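Local coordinates for protein taurine dioxygenase (Burkholderia xenovorans, PDB 5KEU) that probably catalyses iron(II)- and 2-oxoglutarate-dependent oxygenation as a member of the TauD/TfdA dioxygenase family, and here holds magnesium at its metal site, at residues 59-64 with 254-259; 82-87 with 95-100; 120-125 with 272-277; 172-177 with 201-206. All coordinates share one frame; numbering follows the deposited sequence. Where two conformers were deposited one is given.

Interaction 1 of 4, residues 59-64 with 254-259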
loop_
_atom_site.group_PDB
_atom_site.type_symbol
_atom_site.label_atom_id
_atom_site.label_comp_id
_atom_site.label_asym_id
_atom_site.label_seq_id
_atom_site.Cartn_x
_atom_site.Cartn_y
_atom_site.Cartn_z
ATOM N N VAL B 59 12.903 3.024 7.380
ATOM C CA VAL B 59 13.181 3.818 6.186
ATOM C C VAL B 59 12.907 5.271 6.539
ATOM O O VAL B 59 11.893 5.573 7.176
ATOM C CB VAL B 59 12.347 3.377 4.959
ATOM C CG1 VAL B 59 10.826 3.322 5.260
ATOM C CG2 VAL B 59 12.630 4.280 3.768
ATOM N N VAL B 60 13.823 6.166 6.167
ATOM C CA VAL B 60 13.624 7.584 6.433
ATOM C C VAL B 60 13.637 8.336 5.112
ATOM O O VAL B 60 14.294 7.930 4.145
ATOM C CB VAL B 60 14.669 8.166 7.420
ATOM C CG1 VAL B 60 14.542 7.491 8.797
ATOM C CG2 VAL B 60 16.103 8.045 6.878
ATOM N N PHE B 61 12.890 9.434 5.072
ATOM C CA PHE B 61 12.689 10.199 3.852
ATOM C C PHE B 61 13.098 11.647 4.068
ATOM O O PHE B 61 12.945 12.194 5.161
ATOM C CB PHE B 61 11.223 10.137 3.395
ATOM C CG PHE B 61 10.721 8.732 3.188
ATOM C CD1 PHE B 61 11.035 8.026 2.028
ATOM C CD2 PHE B 61 9.943 8.112 4.160
ATOM C CE1 PHE B 61 10.559 6.733 1.822
ATOM C CE2 PHE B 61 9.466 6.820 3.972
ATOM C CZ PHE B 61 9.763 6.127 2.802
ATOM N N PHE B 62 13.652 12.247 3.018
ATOM C CA PHE B 62 13.959 13.665 2.987
ATOM C C PHE B 62 13.245 14.286 1.790
ATOM O O PHE B 62 12.978 13.608 0.791
ATOM C CB PHE B 62 15.474 13.916 2.876
ATOM C CG PHE B 62 16.304 13.181 3.906
ATOM C CD1 PHE B 62 16.715 13.820 5.070
ATOM C CD2 PHE B 62 16.693 11.864 3.694
ATOM C CE1 PHE B 62 17.512 13.156 6.016
ATOM C CE2 PHE B 62 17.492 11.190 4.638
ATOM C CZ PHE B 62 17.890 11.840 5.798
ATOM N N ARG B 63 12.921 15.572 1.895
ATOM C CA ARG B 63 12.298 16.314 0.806
ATOM C C ARG B 63 13.152 17.520 0.452
ATOM O O ARG B 63 13.860 18.068 1.305
ATOM C CB ARG B 63 10.882 16.803 1.169
ATOM C CG ARG B 63 9.918 15.722 1.639
ATOM C CD ARG B 63 9.535 14.783 0.505
ATOM N NE ARG B 63 8.369 13.963 0.836
ATOM C CZ ARG B 63 7.700 13.233 -0.055
ATOM N NH1 ARG B 63 8.097 13.217 -1.317
ATOM N NH2 ARG B 63 6.637 12.523 0.309
ATOM N N GLU B 64 13.063 17.941 -0.814
ATOM C CA GLU B 64 13.715 19.168 -1.286
ATOM C C GLU B 64 15.223 19.141 -1.037
ATOM O O GLU B 64 15.825 20.140 -0.636
ATOM C CB GLU B 64 13.076 20.401 -0.644
ATOM C CG GLU B 64 11.574 20.463 -0.874
ATOM C CD GLU B 64 11.219 20.893 -2.283
ATOM O OE1 GLU B 64 11.911 21.781 -2.829
ATOM O OE2 GLU B 64 10.251 20.342 -2.853
ATOM N N VAL B 254 4.577 1.054 4.595
ATOM C CA VAL B 254 4.456 2.487 4.362
ATOM C C VAL B 254 4.620 2.715 2.864
ATOM O O VAL B 254 5.368 1.999 2.188
ATOM C CB VAL B 254 5.498 3.304 5.164
ATOM C CG1 VAL B 254 6.921 3.038 4.650
ATOM C CG2 VAL B 254 5.182 4.804 5.092
ATOM N N ARG B 255 3.901 3.707 2.344
ATOM C CA ARG B 255 3.955 4.062 0.932
ATOM C C ARG B 255 4.481 5.487 0.782
ATOM O O ARG B 255 4.148 6.365 1.582
ATOM C CB ARG B 255 2.549 3.923 0.305
ATOM C CG ARG B 255 2.470 4.305 -1.176
ATOM C CD ARG B 255 1.131 3.857 -1.741
ATOM N NE ARG B 255 0.916 4.288 -3.120
ATOM C CZ ARG B 255 -0.079 3.856 -3.882
ATOM N NH1 ARG B 255 -0.927 2.953 -3.405
ATOM N NH2 ARG B 255 -0.217 4.319 -5.125
ATOM N N PHE B 256 5.285 5.738 -0.256
ATOM C CA PHE B 256 5.954 7.026 -0.417
ATOM C C PHE B 256 5.691 7.547 -1.822
ATOM O O PHE B 256 6.012 6.868 -2.807
ATOM C CB PHE B 256 7.464 6.889 -0.163
ATOM C CG PHE B 256 8.229 8.191 -0.197
ATOM C CD1 PHE B 256 8.092 9.126 0.824
ATOM C CD2 PHE B 256 9.134 8.451 -1.218
ATOM C CE1 PHE B 256 8.815 10.310 0.809
ATOM C CE2 PHE B 256 9.874 9.622 -1.231
ATOM C CZ PHE B 256 9.729 10.549 -0.223
ATOM N N LYS B 257 5.108 8.737 -1.915
ATOM C CA LYS B 257 4.941 9.412 -3.195
ATOM C C LYS B 257 6.128 10.341 -3.411
ATOM O O LYS B 257 6.321 11.302 -2.651
ATOM C CB LYS B 257 3.625 10.188 -3.258
ATOM C CG LYS B 257 3.415 10.924 -4.599
ATOM C CD LYS B 257 2.037 11.571 -4.668
ATOM C CE LYS B 257 1.746 12.144 -6.064
ATOM N NZ LYS B 257 2.745 13.162 -6.504
ATOM N N TRP B 258 6.909 10.053 -4.455
ATOM C CA TRP B 258 8.115 10.804 -4.772
ATOM C C TRP B 258 7.794 12.210 -5.262
ATOM O O TRP B 258 6.750 12.469 -5.864
ATOM C CB TRP B 258 8.929 10.064 -5.848
ATOM C CG TRP B 258 9.512 8.771 -5.327
ATOM C CD1 TRP B 258 8.917 7.541 -5.314
ATOM C CD2 TRP B 258 10.800 8.604 -4.706
ATOM N NE1 TRP B 258 9.763 6.617 -4.728
ATOM C CE2 TRP B 258 10.922 7.246 -4.354
ATOM C CE3 TRP B 258 11.866 9.473 -4.437
ATOM C CZ2 TRP B 258 12.068 6.731 -3.732
ATOM C CZ3 TRP B 258 13.003 8.963 -3.817
ATOM C CH2 TRP B 258 13.092 7.601 -3.473
ATOM N N GLU B 259 8.712 13.127 -4.987
ATOM C CA GLU B 259 8.766 14.423 -5.640
ATOM C C GLU B 259 10.217 14.675 -6.013
ATOM O O GLU B 259 11.125 14.046 -5.467
ATOM C CB GLU B 259 8.229 15.551 -4.743
ATOM C CG GLU B 259 6.751 15.399 -4.386
ATOM C CD GLU B 259 6.124 16.704 -3.939
ATOM O OE1 GLU B 259 6.862 17.591 -3.455
ATOM O OE2 GLU B 259 4.892 16.848 -4.091
HETATM O O HOH W 1 8.991 17.820 -2.079
#
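The rings of Phe61 and Phe256 lie almost flat on each other, an offset stack with centroids 4.0 Å apart and planes at 9°. The two side chains enter from facing strands and overlap in passing. Phe256 CG is anti to the backbone N (chi1 -175°), whereas Phe61 CG stands beside its own N, and Phe61 CD1 ends up over the centre of the Phe256 ring, 3.4 Å from Phe256 CD1. Farther back, Val59 CG1 and Val254 CG1 meet tip to tip at 4.0 Å, short branched side chains that suit a packed interior. This is face-to-face packing between the two sheets of the double-stranded beta-helix (jelly-roll) core: strand 59-62 belongs to the larger sheet, strand 253-256 to the edge of the smaller one. Trp152 also packs on both phenylalanines. Beyond the rings, one face of the Arg63 guanidinium leans over the CE1 corner of Phe256, tilted 28° from its ring, with Arg63 NH2 3.1 Å from Phe256 CE1. Lys257 O lies in the guanidinium plane and takes two bonds, from Arg63 NH1 at 2.9 Å and from Arg63 NH2 at 3.2 Å, which fixes the rotation of the group. Glu32 holds Arg63 NE in a salt bridge. At the solvent-facing end, Glu64 OE2 and Glu259 OE1 come within 4.4 Å; a water between them probably eases their repulsion.

Interaction 2 of 4, residues 82-87 with 95-100. With FMT (formic acid), chain S.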
loop_
_atom_site.group_PDB
_atom_site.type_symbol
_atom_site.label_atom_id
_atom_site.label_comp_id
_atom_site.label_asym_id
_atom_site.label_seq_id
_atom_site.Cartn_x
_atom_site.Cartn_y
_atom_site.Cartn_z
ATOM N N PRO B 82 30.175 2.749 0.132
ATOM C CA PRO B 82 29.301 2.567 -1.034
ATOM C C PRO B 82 29.779 1.411 -1.907
ATOM O O PRO B 82 30.977 1.245 -2.139
ATOM C CB PRO B 82 29.405 3.910 -1.773
ATOM C CG PRO B 82 29.814 4.909 -0.677
ATOM C CD PRO B 82 30.767 4.099 0.188
ATOM N N THR B 83 28.833 0.608 -2.403
ATOM C CA THR B 83 29.186 -0.396 -3.404
ATOM C C THR B 83 29.676 0.301 -4.672
ATOM O O THR B 83 29.397 1.481 -4.898
ATOM C CB THR B 83 27.995 -1.308 -3.717
ATOM O OG1 THR B 83 26.951 -0.536 -4.321
ATOM C CG2 THR B 83 27.456 -1.914 -2.418
ATOM N N LEU B 84 30.426 -0.439 -5.507
ATOM C CA LEU B 84 31.223 0.185 -6.563
ATOM C C LEU B 84 30.829 -0.224 -7.993
ATOM O O LEU B 84 31.645 -0.103 -8.920
ATOM C CB LEU B 84 32.709 -0.077 -6.302
ATOM C CG LEU B 84 33.192 0.802 -5.142
ATOM C CD1 LEU B 84 34.617 0.457 -4.740
ATOM C CD2 LEU B 84 33.110 2.254 -5.566
ATOM N N GLY B 85 29.595 -0.665 -8.212
ATOM C CA GLY B 85 29.001 -0.615 -9.535
ATOM C C GLY B 85 29.186 -1.865 -10.377
ATOM O O GLY B 85 29.950 -2.779 -10.059
ATOM N N HIS B 86 28.451 -1.883 -11.503
ATOM C CA HIS B 86 28.503 -2.871 -12.569
ATOM C C HIS B 86 28.954 -2.203 -13.867
ATOM O O HIS B 86 28.630 -1.033 -14.098
ATOM C CB HIS B 86 27.116 -3.527 -12.768
ATOM C CG HIS B 86 27.118 -4.655 -13.753
ATOM N ND1 HIS B 86 26.859 -4.471 -15.095
ATOM C CD2 HIS B 86 27.364 -5.979 -13.595
ATOM C CE1 HIS B 86 26.944 -5.634 -15.723
ATOM N NE2 HIS B 86 27.250 -6.566 -14.835
ATOM N N PRO B 87 29.729 -2.890 -14.707
ATOM C CA PRO B 87 30.184 -2.263 -15.964
ATOM C C PRO B 87 29.066 -1.652 -16.810
ATOM O O PRO B 87 29.296 -0.640 -17.491
ATOM C CB PRO B 87 30.862 -3.427 -16.703
ATOM C CG PRO B 87 31.310 -4.354 -15.620
ATOM C CD PRO B 87 30.310 -4.232 -14.510
ATOM N N HIS B 95 31.165 7.729 -11.882
ATOM C CA HIS B 95 30.541 7.579 -10.560
ATOM C C HIS B 95 30.199 6.116 -10.350
ATOM O O HIS B 95 29.046 5.697 -10.506
ATOM C CB HIS B 95 29.306 8.477 -10.431
ATOM C CG HIS B 95 29.631 9.929 -10.583
ATOM N ND1 HIS B 95 30.382 10.618 -9.654
ATOM C CD2 HIS B 95 29.386 10.800 -11.589
ATOM C CE1 HIS B 95 30.552 11.862 -10.065
ATOM N NE2 HIS B 95 29.958 11.998 -11.236
ATOM N N PRO B 96 31.193 5.298 -10.009
ATOM C CA PRO B 96 30.942 3.856 -9.849
ATOM C C PRO B 96 29.981 3.536 -8.721
ATOM O O PRO B 96 29.412 2.438 -8.707
ATOM C CB PRO B 96 32.345 3.286 -9.579
ATOM C CG PRO B 96 33.102 4.433 -8.987
ATOM C CD PRO B 96 32.597 5.656 -9.721
ATOM N N GLU B 97 29.774 4.461 -7.786
ATOM C CA GLU B 97 28.854 4.243 -6.677
ATOM C C GLU B 97 27.401 4.468 -7.052
ATOM O O GLU B 97 26.509 4.064 -6.298
ATOM C CB GLU B 97 29.182 5.186 -5.521
ATOM C CG GLU B 97 30.657 5.264 -5.178
ATOM C CD GLU B 97 31.420 6.280 -6.008
ATOM O OE1 GLU B 97 30.900 6.781 -7.037
ATOM O OE2 GLU B 97 32.556 6.593 -5.613
ATOM N N VAL B 98 27.134 5.130 -8.170
ATOM C CA VAL B 98 25.794 5.632 -8.462
ATOM C C VAL B 98 25.148 4.764 -9.529
ATOM O O VAL B 98 25.709 4.581 -10.620
ATOM C CB VAL B 98 25.843 7.105 -8.885
ATOM C CG1 VAL B 98 24.425 7.642 -9.126
ATOM C CG2 VAL B 98 26.597 7.925 -7.814
ATOM N N TYR B 99 23.961 4.240 -9.219
ATOM C CA TYR B 99 23.202 3.391 -10.121
ATOM C C TYR B 99 22.048 4.202 -10.695
ATOM O O TYR B 99 21.279 4.811 -9.946
ATOM C CB TYR B 99 22.681 2.146 -9.391
ATOM C CG TYR B 99 23.802 1.324 -8.777
ATOM C CD1 TYR B 99 24.290 1.615 -7.504
ATOM C CD2 TYR B 99 24.393 0.279 -9.479
ATOM C CE1 TYR B 99 25.341 0.874 -6.945
ATOM C CE2 TYR B 99 25.434 -0.466 -8.927
ATOM C CZ TYR B 99 25.906 -0.161 -7.665
ATOM O OH TYR B 99 26.941 -0.894 -7.119
ATOM N N SER B 100 21.945 4.221 -12.019
ATOM C CA SER B 100 20.868 4.938 -12.692
ATOM C C SER B 100 19.611 4.073 -12.739
ATOM O O SER B 100 19.664 2.912 -13.152
ATOM C CB SER B 100 21.316 5.332 -14.100
ATOM O OG SER B 100 20.266 5.940 -14.831
HETATM C C FMT S . 22.777 8.377 -16.224
HETATM O O1 FMT S . 23.528 9.349 -16.128
HETATM O O2 FMT S . 21.549 8.452 -16.281
HETATM O O HOH W 2 26.794 2.676 -4.030
#
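Pro96 meets Leu84 at the start of a type I beta turn, His95 to Val98, which leads into strand 99-101 at the edge of the large sheet. With its phi fixed near -64°, proline suits the second position of such a turn. Its ring runs beside the Leu84 side chain, with Pro96 CG 4.1 Å from Leu84 CD2. Glu97 follows, and its CA-H points at Thr83 O, with Glu97 CA 3.3 Å away. Glu97 CG is 3.9 Å from Pro82 CB and equally far from Leu84 CD2, a bend at chi2 (86°) turning the carboxylate aside so that the methylene carbons make the contact. A water lies within hydrogen-bonding distance of Thr83 O and Glu97 O, though acceptors there outnumber its protons. Val98 closes the turn from its N to His95 O and packs on helix 69-77. Tyr99, a buried residue packed against Val320 and Ala321 of helix 313-322, bonds through its OH to Thr83 OG1 at 2.8 Å, either oxygen a possible donor; Thr83 OG1 also bonds Thr292 OG1. At Gly85, whose phi of 92° favours glycine, N gives Tyr99 OH a weak bond of 2.9 Å, and CA lies 3.6 Å from Tyr99 CZ.

Interaction 3 of 4, residues 120-125 with 272-277. With MG (magnesium ion), chain C; FMT (formic acid), chain T.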
loop_
_atom_site.group_PDB
_atom_site.type_symbol
_atom_site.label_atom_id
_atom_site.label_comp_id
_atom_site.label_asym_id
_atom_site.label_seq_id
_atom_site.Cartn_x
_atom_site.Cartn_y
_atom_site.Cartn_z
ATOM N N THR B 120 4.178 -10.434 -5.038
ATOM C CA THR B 120 4.970 -10.295 -6.253
ATOM C C THR B 120 5.670 -8.946 -6.281
ATOM O O THR B 120 5.050 -7.896 -6.068
ATOM C CB THR B 120 4.072 -10.460 -7.480
ATOM O OG1 THR B 120 3.518 -11.779 -7.471
ATOM C CG2 THR B 120 4.861 -10.252 -8.748
ATOM N N GLY B 121 6.981 -8.973 -6.528
ATOM C CA GLY B 121 7.760 -7.765 -6.601
ATOM C C GLY B 121 8.336 -7.302 -5.281
ATOM O O GLY B 121 9.266 -6.487 -5.282
ATOM N N TRP B 122 7.823 -7.803 -4.155
ATOM C CA TRP B 122 8.398 -7.460 -2.855
ATOM C C TRP B 122 9.744 -8.140 -2.686
ATOM O O TRP B 122 9.868 -9.341 -2.943
ATOM C CB TRP B 122 7.467 -7.891 -1.728
ATOM C CG TRP B 122 6.291 -6.992 -1.552
ATOM C CD1 TRP B 122 5.036 -7.132 -2.111
ATOM C CD2 TRP B 122 6.250 -5.802 -0.761
ATOM N NE1 TRP B 122 4.224 -6.096 -1.696
ATOM C CE2 TRP B 122 4.944 -5.268 -0.870
ATOM C CE3 TRP B 122 7.197 -5.123 0.019
ATOM C CZ2 TRP B 122 4.559 -4.107 -0.205
ATOM C CZ3 TRP B 122 6.809 -3.961 0.692
ATOM C CH2 TRP B 122 5.503 -3.464 0.563
ATOM N N HIS B 123 10.747 -7.389 -2.232
ATOM C CA HIS B 123 12.079 -7.986 -2.137
ATOM C C HIS B 123 12.973 -7.181 -1.211
ATOM O O HIS B 123 12.754 -5.992 -0.956
ATOM C CB HIS B 123 12.764 -8.071 -3.506
ATOM C CG HIS B 123 13.035 -6.727 -4.100
ATOM N ND1 HIS B 123 12.031 -5.920 -4.587
ATOM C CD2 HIS B 123 14.188 -6.026 -4.242
ATOM C CE1 HIS B 123 12.552 -4.783 -5.020
ATOM N NE2 HIS B 123 13.863 -4.824 -4.831
ATOM N N THR B 124 14.008 -7.860 -0.731
ATOM C CA THR B 124 15.125 -7.241 -0.037
ATOM C C THR B 124 16.292 -7.283 -1.011
ATOM O O THR B 124 16.506 -8.301 -1.666
ATOM C CB THR B 124 15.427 -7.989 1.256
ATOM O OG1 THR B 124 14.242 -7.968 2.096
ATOM C CG2 THR B 124 16.534 -7.322 2.015
ATOM N N ASP B 125 17.010 -6.177 -1.152
ATOM C CA ASP B 125 17.963 -6.085 -2.261
ATOM C C ASP B 125 19.115 -7.075 -2.131
ATOM O O ASP B 125 19.751 -7.177 -1.083
ATOM C CB ASP B 125 18.518 -4.678 -2.357
ATOM C CG ASP B 125 17.527 -3.714 -2.971
ATOM O OD1 ASP B 125 16.647 -4.162 -3.766
ATOM O OD2 ASP B 125 17.642 -2.517 -2.653
ATOM N N ALA B 272 11.662 -5.204 3.382
ATOM C CA ALA B 272 11.570 -5.463 1.954
ATOM C C ALA B 272 10.845 -4.275 1.338
ATOM O O ALA B 272 10.175 -3.510 2.042
ATOM C CB ALA B 272 10.815 -6.770 1.641
ATOM N N HIS B 273 10.984 -4.105 0.023
ATOM C CA HIS B 273 10.312 -2.994 -0.638
ATOM C C HIS B 273 9.730 -3.445 -1.971
ATOM O O HIS B 273 10.009 -4.538 -2.478
ATOM C CB HIS B 273 11.242 -1.786 -0.830
ATOM C CG HIS B 273 12.487 -2.112 -1.598
ATOM N ND1 HIS B 273 13.597 -2.667 -0.998
ATOM C CD2 HIS B 273 12.789 -1.991 -2.912
ATOM C CE1 HIS B 273 14.529 -2.880 -1.909
ATOM N NE2 HIS B 273 14.064 -2.484 -3.080
ATOM N N LEU B 274 8.885 -2.579 -2.526
ATOM C CA LEU B 274 8.084 -2.869 -3.706
ATOM C C LEU B 274 8.255 -1.697 -4.664
ATOM O O LEU B 274 7.803 -0.585 -4.361
ATOM C CB LEU B 274 6.606 -3.053 -3.329
ATOM C CG LEU B 274 5.651 -3.284 -4.514
ATOM C CD1 LEU B 274 5.864 -4.654 -5.172
ATOM C CD2 LEU B 274 4.177 -3.087 -4.096
ATOM N N ALA B 275 8.896 -1.940 -5.813
ATOM C CA ALA B 275 9.020 -0.906 -6.837
ATOM C C ALA B 275 7.686 -0.720 -7.558
ATOM O O ALA B 275 6.871 -1.644 -7.612
ATOM C CB ALA B 275 10.110 -1.277 -7.852
ATOM N N PRO B 276 7.434 0.465 -8.128
ATOM C CA PRO B 276 6.133 0.715 -8.748
ATOM C C PRO B 276 5.925 -0.098 -10.009
ATOM O O PRO B 276 6.855 -0.345 -10.776
ATOM C CB PRO B 276 6.184 2.206 -9.091
ATOM C CG PRO B 276 7.659 2.512 -9.191
ATOM C CD PRO B 276 8.263 1.683 -8.103
ATOM N N THR B 277 4.673 -0.480 -10.236
ATOM C CA THR B 277 4.261 -0.911 -11.559
ATOM C C THR B 277 3.193 -0.016 -12.162
ATOM O O THR B 277 2.972 -0.095 -13.375
ATOM C CB THR B 277 3.762 -2.366 -11.543
ATOM O OG1 THR B 277 2.633 -2.484 -10.672
ATOM C CG2 THR B 277 4.876 -3.313 -11.070
HETATM MG MG MG C . 14.963 -3.274 -4.781
HETATM C C FMT T . 5.048 -14.601 -8.059
HETATM O O1 FMT T . 5.570 -13.490 -7.970
HETATM O O2 FMT T . 4.705 -15.135 -9.120
HETATM O O HOH W 3 9.609 -4.493 -6.969
HETATM O O HOH W 4 16.263 -1.794 -4.945
HETATM O O HOH W 5 13.658 -2.185 -5.998
#
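His123 and His273 converge on one magnesium ion, bound by His123 NE2 at 1.9 Å and by His273 NE2 at 2.1 Å. Asp125 OD1 adds a third bond of 2.2 Å, and two waters and Asn323 O, at the carboxyl end of the chain, bring the ligands to six. The imidazole planes are 62° apart, while Asp125 comes to the edge of the His273 ring. Both histidines carry CG between the backbone N and the carbonyl carbon, which swings the rings toward each other and the metal. His123 ND1 donates to Gly121 O at 2.9 Å in a nearly straight bond (161°), which fixes the ring's rotation and leaves NE2 for the metal. These side chains form the His-X-Asp...His facial triad of the iron(II)/2-oxoglutarate dioxygenases, where iron would be expected in place of magnesium. The two histidines lie on adjacent strands at the edge of the smaller jelly-roll sheet as an antiparallel hydrogen-bonded pair, His123 N to His273 O at 3.0 Å and His273 N to His123 O at 2.8 Å, with both side chains on the same face. On the other face, Leu274 CB sits over the Trp122 six-membered ring, 3.7 Å from its centroid and 10° off the normal, a CH-pi contact. Leu274 CD1 reaches the backbone of Gly121, whose lack of a side chain leaves room for it.

Interaction 4 of 4, residues 172-177 with 201-206. With FMT (formic acid), chain R.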
loop_
_atom_site.group_PDB
_atom_site.type_symbol
_atom_site.label_atom_id
_atom_site.label_comp_id
_atom_site.label_asym_id
_atom_site.label_seq_id
_atom_site.Cartn_x
_atom_site.Cartn_y
_atom_site.Cartn_z
ATOM N N GLY B 172 14.661 -21.786 13.317
ATOM C CA GLY B 172 15.569 -22.876 13.017
ATOM C C GLY B 172 15.721 -23.173 11.543
ATOM O O GLY B 172 16.432 -24.116 11.184
ATOM N N LEU B 173 15.083 -22.394 10.673
ATOM C CA LEU B 173 15.043 -22.698 9.247
ATOM C C LEU B 173 16.016 -21.829 8.456
ATOM O O LEU B 173 16.331 -20.703 8.843
ATOM C CB LEU B 173 13.631 -22.500 8.705
ATOM C CG LEU B 173 12.560 -23.434 9.283
ATOM C CD1 LEU B 173 11.197 -23.084 8.692
ATOM C CD2 LEU B 173 12.925 -24.904 9.035
ATOM N N ARG B 174 16.490 -22.380 7.338
ATOM C CA ARG B 174 17.364 -21.693 6.394
ATOM C C ARG B 174 16.655 -21.649 5.044
ATOM O O ARG B 174 15.817 -22.512 4.748
ATOM C CB ARG B 174 18.709 -22.424 6.271
ATOM C CG ARG B 174 19.320 -22.798 7.652
ATOM C CD ARG B 174 20.188 -21.681 8.165
ATOM N NE ARG B 174 21.430 -21.601 7.399
ATOM C CZ ARG B 174 22.409 -20.732 7.642
ATOM N NH1 ARG B 174 22.302 -19.860 8.640
ATOM N NH2 ARG B 174 23.492 -20.739 6.880
ATOM N N GLY B 175 16.989 -20.648 4.230
ATOM C CA GLY B 175 16.372 -20.495 2.925
ATOM C C GLY B 175 17.413 -20.216 1.859
ATOM O O GLY B 175 18.427 -19.575 2.114
ATOM N N VAL B 176 17.160 -20.738 0.656
ATOM C CA VAL B 176 18.047 -20.545 -0.488
ATOM C C VAL B 176 17.509 -19.398 -1.332
ATOM O O VAL B 176 16.367 -19.447 -1.803
ATOM C CB VAL B 176 18.175 -21.820 -1.332
ATOM C CG1 VAL B 176 19.078 -21.546 -2.538
ATOM C CG2 VAL B 176 18.740 -22.945 -0.494
ATOM N N HIS B 177 18.341 -18.380 -1.535
ATOM C CA HIS B 177 18.014 -17.222 -2.356
ATOM C C HIS B 177 18.796 -17.313 -3.655
ATOM O O HIS B 177 19.993 -17.616 -3.630
ATOM C CB HIS B 177 18.393 -15.918 -1.656
ATOM C CG HIS B 177 17.705 -15.695 -0.342
ATOM N ND1 HIS B 177 17.037 -14.522 -0.053
ATOM C CD2 HIS B 177 17.609 -16.468 0.768
ATOM C CE1 HIS B 177 16.547 -14.590 1.175
ATOM N NE2 HIS B 177 16.886 -15.756 1.696
ATOM N N VAL B 201 23.662 -17.830 -5.766
ATOM C CA VAL B 201 22.872 -18.686 -4.876
ATOM C C VAL B 201 23.490 -18.638 -3.485
ATOM O O VAL B 201 24.677 -18.931 -3.319
ATOM C CB VAL B 201 22.805 -20.149 -5.375
ATOM C CG1 VAL B 201 21.893 -20.973 -4.488
ATOM C CG2 VAL B 201 22.344 -20.230 -6.835
ATOM N N THR B 202 22.683 -18.304 -2.480
ATOM C CA THR B 202 23.177 -18.196 -1.113
ATOM C C THR B 202 22.147 -18.791 -0.165
ATOM O O THR B 202 20.941 -18.619 -0.361
ATOM C CB THR B 202 23.473 -16.725 -0.721
ATOM O OG1 THR B 202 24.513 -16.202 -1.556
ATOM C CG2 THR B 202 23.910 -16.615 0.757
ATOM N N GLU B 203 22.624 -19.495 0.854
ATOM C CA GLU B 203 21.756 -19.974 1.925
ATOM C C GLU B 203 21.791 -18.980 3.083
ATOM O O GLU B 203 22.851 -18.735 3.662
ATOM C CB GLU B 203 22.183 -21.368 2.386
ATOM C CG GLU B 203 21.237 -21.981 3.419
ATOM C CD GLU B 203 21.792 -23.272 4.011
ATOM O OE1 GLU B 203 21.849 -24.286 3.282
ATOM O OE2 GLU B 203 22.189 -23.249 5.192
ATOM N N HIS B 204 20.637 -18.401 3.408
ATOM C CA HIS B 204 20.498 -17.444 4.491
ATOM C C HIS B 204 19.626 -18.021 5.590
ATOM O O HIS B 204 18.785 -18.891 5.333
ATOM C CB HIS B 204 19.846 -16.138 3.995
ATOM C CG HIS B 204 20.736 -15.294 3.141
ATOM N ND1 HIS B 204 21.923 -14.755 3.596
ATOM C CD2 HIS B 204 20.599 -14.875 1.862
ATOM C CE1 HIS B 204 22.473 -14.034 2.635
ATOM N NE2 HIS B 204 21.685 -14.088 1.572
ATOM N N PRO B 205 19.772 -17.544 6.829
ATOM C CA PRO B 205 18.765 -17.864 7.844
ATOM C C PRO B 205 17.424 -17.267 7.446
ATOM O O PRO B 205 17.360 -16.194 6.842
ATOM C CB PRO B 205 19.311 -17.196 9.109
ATOM C CG PRO B 205 20.120 -16.040 8.577
ATOM C CD PRO B 205 20.791 -16.607 7.340
ATOM N N LEU B 206 16.344 -17.987 7.752
ATOM C CA LEU B 206 15.019 -17.410 7.553
ATOM C C LEU B 206 14.767 -16.272 8.529
ATOM O O LEU B 206 13.969 -15.377 8.241
ATOM C CB LEU B 206 13.932 -18.474 7.715
ATOM C CG LEU B 206 13.476 -19.283 6.509
ATOM C CD1 LEU B 206 12.134 -19.951 6.828
ATOM C CD2 LEU B 206 13.335 -18.383 5.295
HETATM C C FMT R . 19.685 -19.860 11.146
HETATM O O1 FMT R . 20.908 -19.904 10.980
HETATM O O2 FMT R . 18.889 -20.792 10.972
HETATM O O HOH W 6 16.131 -16.163 4.368
#
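The imidazole of His204 turns its edge to the face of His177 in a T-shaped contact, planes at 89°, with His204 CD2 3.6 Å from His177 CD2. Both rings are buried, and polar partners fix them: His177 ND1 bonds Thr127, His204 ND1 bonds Ser306, and a water joins His177 NE2 to Pro205 O. They come from successive hydrogen-bonded pairs, Gly175 with His204 and His177 with Thr202, in the ladder of strands 174-179 and 200-209, consecutive strands of a separate antiparallel sheet beside the metal-binding core. The ladder's bonds include Gly175 N to His204 O at 2.7 Å and His177 N to Thr202 O at 2.9 Å. On the face of Val176 and Glu203, Val176 CG1 presses tightly on Val201 CG1 at 3.5 Å, beta-branched residues that suit strands. Arg174, bent at chi2 and chi3, folds back so that its guanidinium stands nearly perpendicular to the carboxylate of Glu203. It grips a single oxygen side-on, Arg174 NE at 2.9 Å and Arg174 NH2 at 3.3 Å from Glu203 OE2, which is met on its anti side, somewhat out of the carboxylate plane. Arg174 NH2 also donates to Gln305 O, and Arg174 NH1 bonds O1 of a formic acid, probably from the crystallisation liquor, at 2.7 Å.

In the fold
Interaction 3 lies nearest the centre of the chain, and its buried chemistry is that of metal ligands and a short strand pairing. Interaction 1 shares the smaller sheet with it but presses that sheet against the larger one, with stacked rings inside and charged groups at the solvent-facing end; both also reach the second subunit. Interaction 2 belongs to the larger sheet too, at its far edge, and is a surface contact in which a turn and a loop meet through a tyrosine hydroxyl and backbone atoms. Interaction 4, about 31 Å from interaction 1 between centres and across the chain's centre, is buried in a separate sheet and relies on regular backbone bonding.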